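Local coordinates for nitrogenase iron-molybdenum cofactor biosynthesis protein NifB (Methanothermobacter thermautotrophicus, PDB 7JMA) that probably carries out radical SAM-dependent carbide insertion as two [4Fe-4S] clusters are coupled into the [8Fe-9S-C] precursor of the nitrogenase iron-molybdenum cofactor, at residues Glu97-Phe102 with Asp128-Leu133; Asp208-Val213 with Glu251-Val256. One frame throughout, in Å; residues are numbered along the deposited sequence.

Contact 1: Glu97-Phe102 with Asp128-Leu133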
# COMPACT_ATOMS: atom_id res chain seq x y z
N GLU A 97 9.01 -13.47 -5.49
CA GLU A 97 10.10 -13.37 -4.51
C GLU A 97 9.59 -12.90 -3.15
O GLU A 97 10.10 -13.33 -2.11
CB GLU A 97 11.18 -12.42 -5.02
N THR A 98 8.59 -12.01 -3.14
CA THR A 98 8.01 -11.54 -1.88
C THR A 98 7.58 -12.69 -1.00
O THR A 98 7.88 -12.72 0.20
CB THR A 98 6.82 -10.63 -2.18
OG1 THR A 98 7.27 -9.51 -2.95
CG2 THR A 98 6.18 -10.16 -0.88
N PHE A 99 6.84 -13.64 -1.57
CA PHE A 99 6.32 -14.74 -0.77
C PHE A 99 7.42 -15.74 -0.42
O PHE A 99 7.38 -16.33 0.67
CB PHE A 99 5.17 -15.42 -1.53
CG PHE A 99 4.06 -14.47 -1.91
CD1 PHE A 99 3.01 -14.23 -1.04
CD2 PHE A 99 4.11 -13.78 -3.11
CE1 PHE A 99 2.00 -13.34 -1.39
CE2 PHE A 99 3.11 -12.90 -3.46
CZ PHE A 99 2.06 -12.67 -2.60
N GLU A 100 8.40 -15.93 -1.30
CA GLU A 100 9.54 -16.77 -0.94
C GLU A 100 10.30 -16.18 0.24
O GLU A 100 10.71 -16.91 1.15
CB GLU A 100 10.48 -16.96 -2.14
N PHE A 101 10.47 -14.86 0.24
CA PHE A 101 11.18 -14.19 1.33
C PHE A 101 10.43 -14.33 2.64
O PHE A 101 11.02 -14.65 3.68
CB PHE A 101 11.39 -12.71 0.98
CG PHE A 101 11.92 -11.89 2.13
CD1 PHE A 101 13.27 -11.95 2.47
CD2 PHE A 101 11.07 -11.08 2.87
CE1 PHE A 101 13.76 -11.20 3.53
CE2 PHE A 101 11.55 -10.33 3.93
CZ PHE A 101 12.91 -10.39 4.27
N PHE A 102 9.12 -14.05 2.64
CA PHE A 102 8.40 -14.16 3.92
C PHE A 102 8.29 -15.60 4.39
O PHE A 102 8.21 -15.84 5.60
CB PHE A 102 7.02 -13.50 3.81
CG PHE A 102 7.08 -12.00 3.91
CD1 PHE A 102 7.63 -11.38 5.02
CD2 PHE A 102 6.63 -11.21 2.87
CE1 PHE A 102 7.71 -10.01 5.11
CE2 PHE A 102 6.70 -9.83 2.95
CZ PHE A 102 7.25 -9.22 4.06
N ASP A 128 -5.28 -14.66 1.93
CA ASP A 128 -5.12 -15.88 2.72
C ASP A 128 -3.65 -16.23 2.90
O ASP A 128 -3.20 -16.58 4.00
CB ASP A 128 -5.85 -17.04 2.06
CG ASP A 128 -7.34 -16.98 2.27
OD1 ASP A 128 -8.09 -17.17 1.29
OD2 ASP A 128 -7.76 -16.75 3.43
N GLU A 129 -2.87 -16.14 1.81
CA GLU A 129 -1.47 -16.51 1.88
C GLU A 129 -0.69 -15.58 2.80
O GLU A 129 0.18 -16.02 3.56
CB GLU A 129 -0.88 -16.49 0.47
CG GLU A 129 0.53 -16.98 0.38
CD GLU A 129 0.98 -17.13 -1.06
OE1 GLU A 129 2.09 -17.67 -1.29
OE2 GLU A 129 0.22 -16.72 -1.97
N LEU A 130 -0.98 -14.28 2.72
CA LEU A 130 -0.32 -13.30 3.58
C LEU A 130 -0.49 -13.66 5.04
O LEU A 130 0.47 -13.64 5.81
CB LEU A 130 -0.90 -11.91 3.32
CG LEU A 130 -0.54 -11.35 1.95
CD1 LEU A 130 -1.00 -9.91 1.88
CD2 LEU A 130 0.95 -11.49 1.77
N ALA A 131 -1.73 -13.99 5.43
CA ALA A 131 -2.00 -14.39 6.80
C ALA A 131 -1.20 -15.62 7.19
O ALA A 131 -0.62 -15.67 8.28
CB ALA A 131 -3.50 -14.65 6.97
N GLU A 132 -1.16 -16.62 6.31
CA GLU A 132 -0.44 -17.85 6.62
C GLU A 132 1.06 -17.62 6.78
O GLU A 132 1.73 -18.38 7.48
CB GLU A 132 -0.70 -18.90 5.54
CG GLU A 132 -2.17 -19.23 5.33
CD GLU A 132 -2.39 -20.42 4.40
OE1 GLU A 132 -1.42 -21.19 4.19
OE2 GLU A 132 -3.51 -20.58 3.88
N LEU A 133 1.60 -16.59 6.13
CA LEU A 133 3.03 -16.31 6.19
C LEU A 133 3.43 -15.39 7.34
O LEU A 133 4.61 -15.05 7.46
CB LEU A 133 3.50 -15.70 4.87
CG LEU A 133 3.36 -16.64 3.68
CD1 LEU A 133 3.71 -15.93 2.39
CD2 LEU A 133 4.22 -17.86 3.89
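Phe-99 projects from helix 96-108 toward the end of helix 123-132, where three side chains gather round the CD1-CE1 edge of its ring, Glu-129 and Leu-130 on opposite sides of its plane and Leu-133 close to the plane. The carboxylate of Glu-129 comes nearest, with its CD 3.5 Å from Phe-99 CD1. The two side chains cross at about a right angle, yet their flat groups are turned only 25° apart, and the carboxylate approaches the ring obliquely. Glu-129 OE1 reaches back along the ring toward its root, 3.8 Å from Phe-99 CG. Beyond this, Leu-130 CD2 lies 3.8 Å from Phe-99 CE1, also at a slant, whereas Leu-133 CD1 sits at the ring edge, 3.9 Å from Phe-99 CD1. One turn further on, Phe-102 and Leu-133 approach through their CB atoms at 4.3 Å; the Phe-102 ring itself leads away, with Phe-101 CD2 over one face.

These helices follow neighbouring strands 83-86 and 113-118, in successive beta-alpha units of the parallel sheet, as in the partial TIM barrel of radical SAM enzymes. Met-116 of strand 113-118 touches both Phe-102 and Leu-130, closing the inner side of the helix pair.

Glu-129 reaches the ring because CG stands anti to the backbone N (chi1 -175°) and the chain beyond stays extended. Its OE2 is held by a salt bridge to Arg-126, which also makes a cation-pi contact with Phe-99, and its OE1 has a long, weak ion pair with Lys-103. With an alanine here, Arg-126 would probably lose its anionic mate and be freer to turn, and a gap would open beside the ring of Phe-99.

Contact 2: Asp208-Val213 with Glu251-Val256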
# COMPACT_ATOMS: atom_id res chain seq x y z
N ASP A 208 -14.12 10.97 2.13
CA ASP A 208 -14.88 9.86 1.56
C ASP A 208 -14.06 8.58 1.57
O ASP A 208 -14.57 7.50 1.91
CB ASP A 208 -15.33 10.18 0.13
CG ASP A 208 -16.14 11.45 0.04
OD1 ASP A 208 -17.06 11.62 0.87
OD2 ASP A 208 -15.85 12.27 -0.86
N ILE A 209 -12.78 8.67 1.19
CA ILE A 209 -11.89 7.52 1.30
C ILE A 209 -11.90 7.00 2.72
O ILE A 209 -12.08 5.80 2.97
CB ILE A 209 -10.46 7.89 0.86
CG1 ILE A 209 -10.44 8.36 -0.60
CG2 ILE A 209 -9.53 6.68 1.01
CD1 ILE A 209 -9.09 8.87 -1.01
N ALA A 210 -11.70 7.90 3.69
CA ALA A 210 -11.59 7.48 5.08
C ALA A 210 -12.85 6.76 5.54
O ALA A 210 -12.77 5.72 6.20
CB ALA A 210 -11.31 8.70 5.97
N ARG A 211 -14.03 7.30 5.20
CA ARG A 211 -15.27 6.62 5.58
C ARG A 211 -15.34 5.23 4.98
O ARG A 211 -15.71 4.27 5.66
CB ARG A 211 -16.48 7.46 5.17
CG ARG A 211 -16.68 8.71 5.98
CD ARG A 211 -17.96 9.43 5.57
NE ARG A 211 -17.87 10.86 5.83
CZ ARG A 211 -18.16 11.43 7.00
NH1 ARG A 211 -18.56 10.68 8.02
NH2 ARG A 211 -18.05 12.74 7.14
N GLU A 212 -14.95 5.10 3.70
CA GLU A 212 -15.06 3.81 3.02
C GLU A 212 -14.08 2.79 3.60
O GLU A 212 -14.44 1.63 3.83
CB GLU A 212 -14.82 3.96 1.52
CG GLU A 212 -15.15 2.72 0.73
CD GLU A 212 -16.58 2.24 0.95
OE1 GLU A 212 -16.79 1.01 1.05
OE2 GLU A 212 -17.50 3.09 1.02
N VAL A 213 -12.82 3.18 3.80
CA VAL A 213 -11.87 2.19 4.26
C VAL A 213 -12.11 1.86 5.73
O VAL A 213 -11.83 0.75 6.17
CB VAL A 213 -10.41 2.62 4.01
CG1 VAL A 213 -10.16 2.86 2.49
CG2 VAL A 213 -10.01 3.85 4.85
N GLU A 251 -9.20 12.72 10.86
CA GLU A 251 -9.07 12.24 12.23
C GLU A 251 -10.43 12.07 12.91
O GLU A 251 -10.56 11.26 13.84
CB GLU A 251 -8.21 13.22 13.03
CG GLU A 251 -7.41 12.59 14.16
CD GLU A 251 -6.41 13.56 14.75
OE1 GLU A 251 -6.79 14.70 15.08
OE2 GLU A 251 -5.22 13.18 14.86
N LYS A 252 -11.44 12.82 12.48
CA LYS A 252 -12.77 12.65 13.06
C LYS A 252 -13.41 11.34 12.64
O LYS A 252 -14.41 10.93 13.26
CB LYS A 252 -13.67 13.83 12.68
N ILE A 253 -12.86 10.67 11.63
CA ILE A 253 -13.42 9.45 11.09
C ILE A 253 -12.56 8.23 11.43
O ILE A 253 -13.09 7.17 11.76
CB ILE A 253 -13.61 9.59 9.56
CG1 ILE A 253 -14.74 10.60 9.28
CG2 ILE A 253 -13.84 8.24 8.89
CD1 ILE A 253 -14.39 11.60 8.22
N ILE A 254 -11.25 8.37 11.36
CA ILE A 254 -10.33 7.24 11.53
C ILE A 254 -9.02 7.81 12.07
O ILE A 254 -8.67 8.96 11.75
CB ILE A 254 -10.15 6.50 10.20
CG1 ILE A 254 -9.26 5.26 10.33
CG2 ILE A 254 -9.57 7.43 9.16
CD1 ILE A 254 -9.33 4.36 9.11
N PRO A 255 -8.27 7.08 12.91
CA PRO A 255 -6.96 7.58 13.35
C PRO A 255 -6.06 7.91 12.18
O PRO A 255 -6.09 7.26 11.13
CB PRO A 255 -6.41 6.41 14.17
CG PRO A 255 -7.62 5.74 14.72
CD PRO A 255 -8.65 5.84 13.61
N VAL A 256 -5.23 8.94 12.36
CA VAL A 256 -4.35 9.45 11.32
C VAL A 256 -2.92 9.33 11.81
O VAL A 256 -2.62 9.63 12.97
CB VAL A 256 -4.67 10.91 10.94
CG1 VAL A 256 -3.66 11.45 9.94
CG2 VAL A 256 -6.08 11.00 10.38
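Ile-253 lies across the side chain of Arg-211 at about a right angle, and its two branches do different work. The longer one ends over one face of the guanidinium group: Ile-253 CD1 stands 3.9 Å above the guanidinium plane of Arg-211, over its centre. Contact here is therefore between a methyl group and the flat face of the cation. Arg-211 arrives in this position through a chain extended from CG to NE, which carries its end toward the loop although the CB bond does not point there. The shorter branch, CG2 of Ile-253, turns to the helix backbone instead and rests 3.8 Å from the N of Arg-211 and equally near the C of Ala-210.

The CB of Ala-210 points toward the loop, and this single methyl group meets both isoleucines. Ala-210 CB is 3.9 Å from Ile-253 CG2 and 3.8 Å from Ile-254 CG2. The CA atoms of Ala-210 and Ile-254 are 6.6 Å apart, a spacing consistent with the small side chain of Ala-210. Ile-254 has CG1 anti to the backbone N (chi1 -177°), an orientation that sends its longer branch along the helix, where CD1 approaches Val-213 CG2 at a looser 4.3 Å. No hydrogen bond crosses between the segments; the join is made by aliphatic packing, with the exposed arginine laid over its outer margin.

Helix 206-216 leads into strand 220-225, an outermost strand of the radical SAM parallel sheet, and the loop after helix 240-251 packs beside it. Val-250 of helix 240-251 touches Ala-210, and Leu-178 and Ile-181 of helix 166-186 pack on Val-213. Met-221 of strand 220-225 touches Ala-210 and Ile-254, while its backbone hydrogen-bonds to that of Pro-255.

How the contacts relate
Contacts 1 and 2 lie on opposite sides of the chain's centre, their own centres 28 Å apart and their nearest atoms about 16 Å apart, without touching. They follow one another in sequence, contact 1 closing before contact 2 opens. Both pack against the same parallel sheet: contact 1 beside strand 113-118, contact 2 at the outermost strand 220-225. Their relation to the cluster sites differs. The side chain of Phe-102 in contact 1 is about 6 Å from that of Cys-115, a ligand of one [4Fe-4S] cluster that is not bound to the chain here, whereas contact 2 lies away from the known cluster ligands.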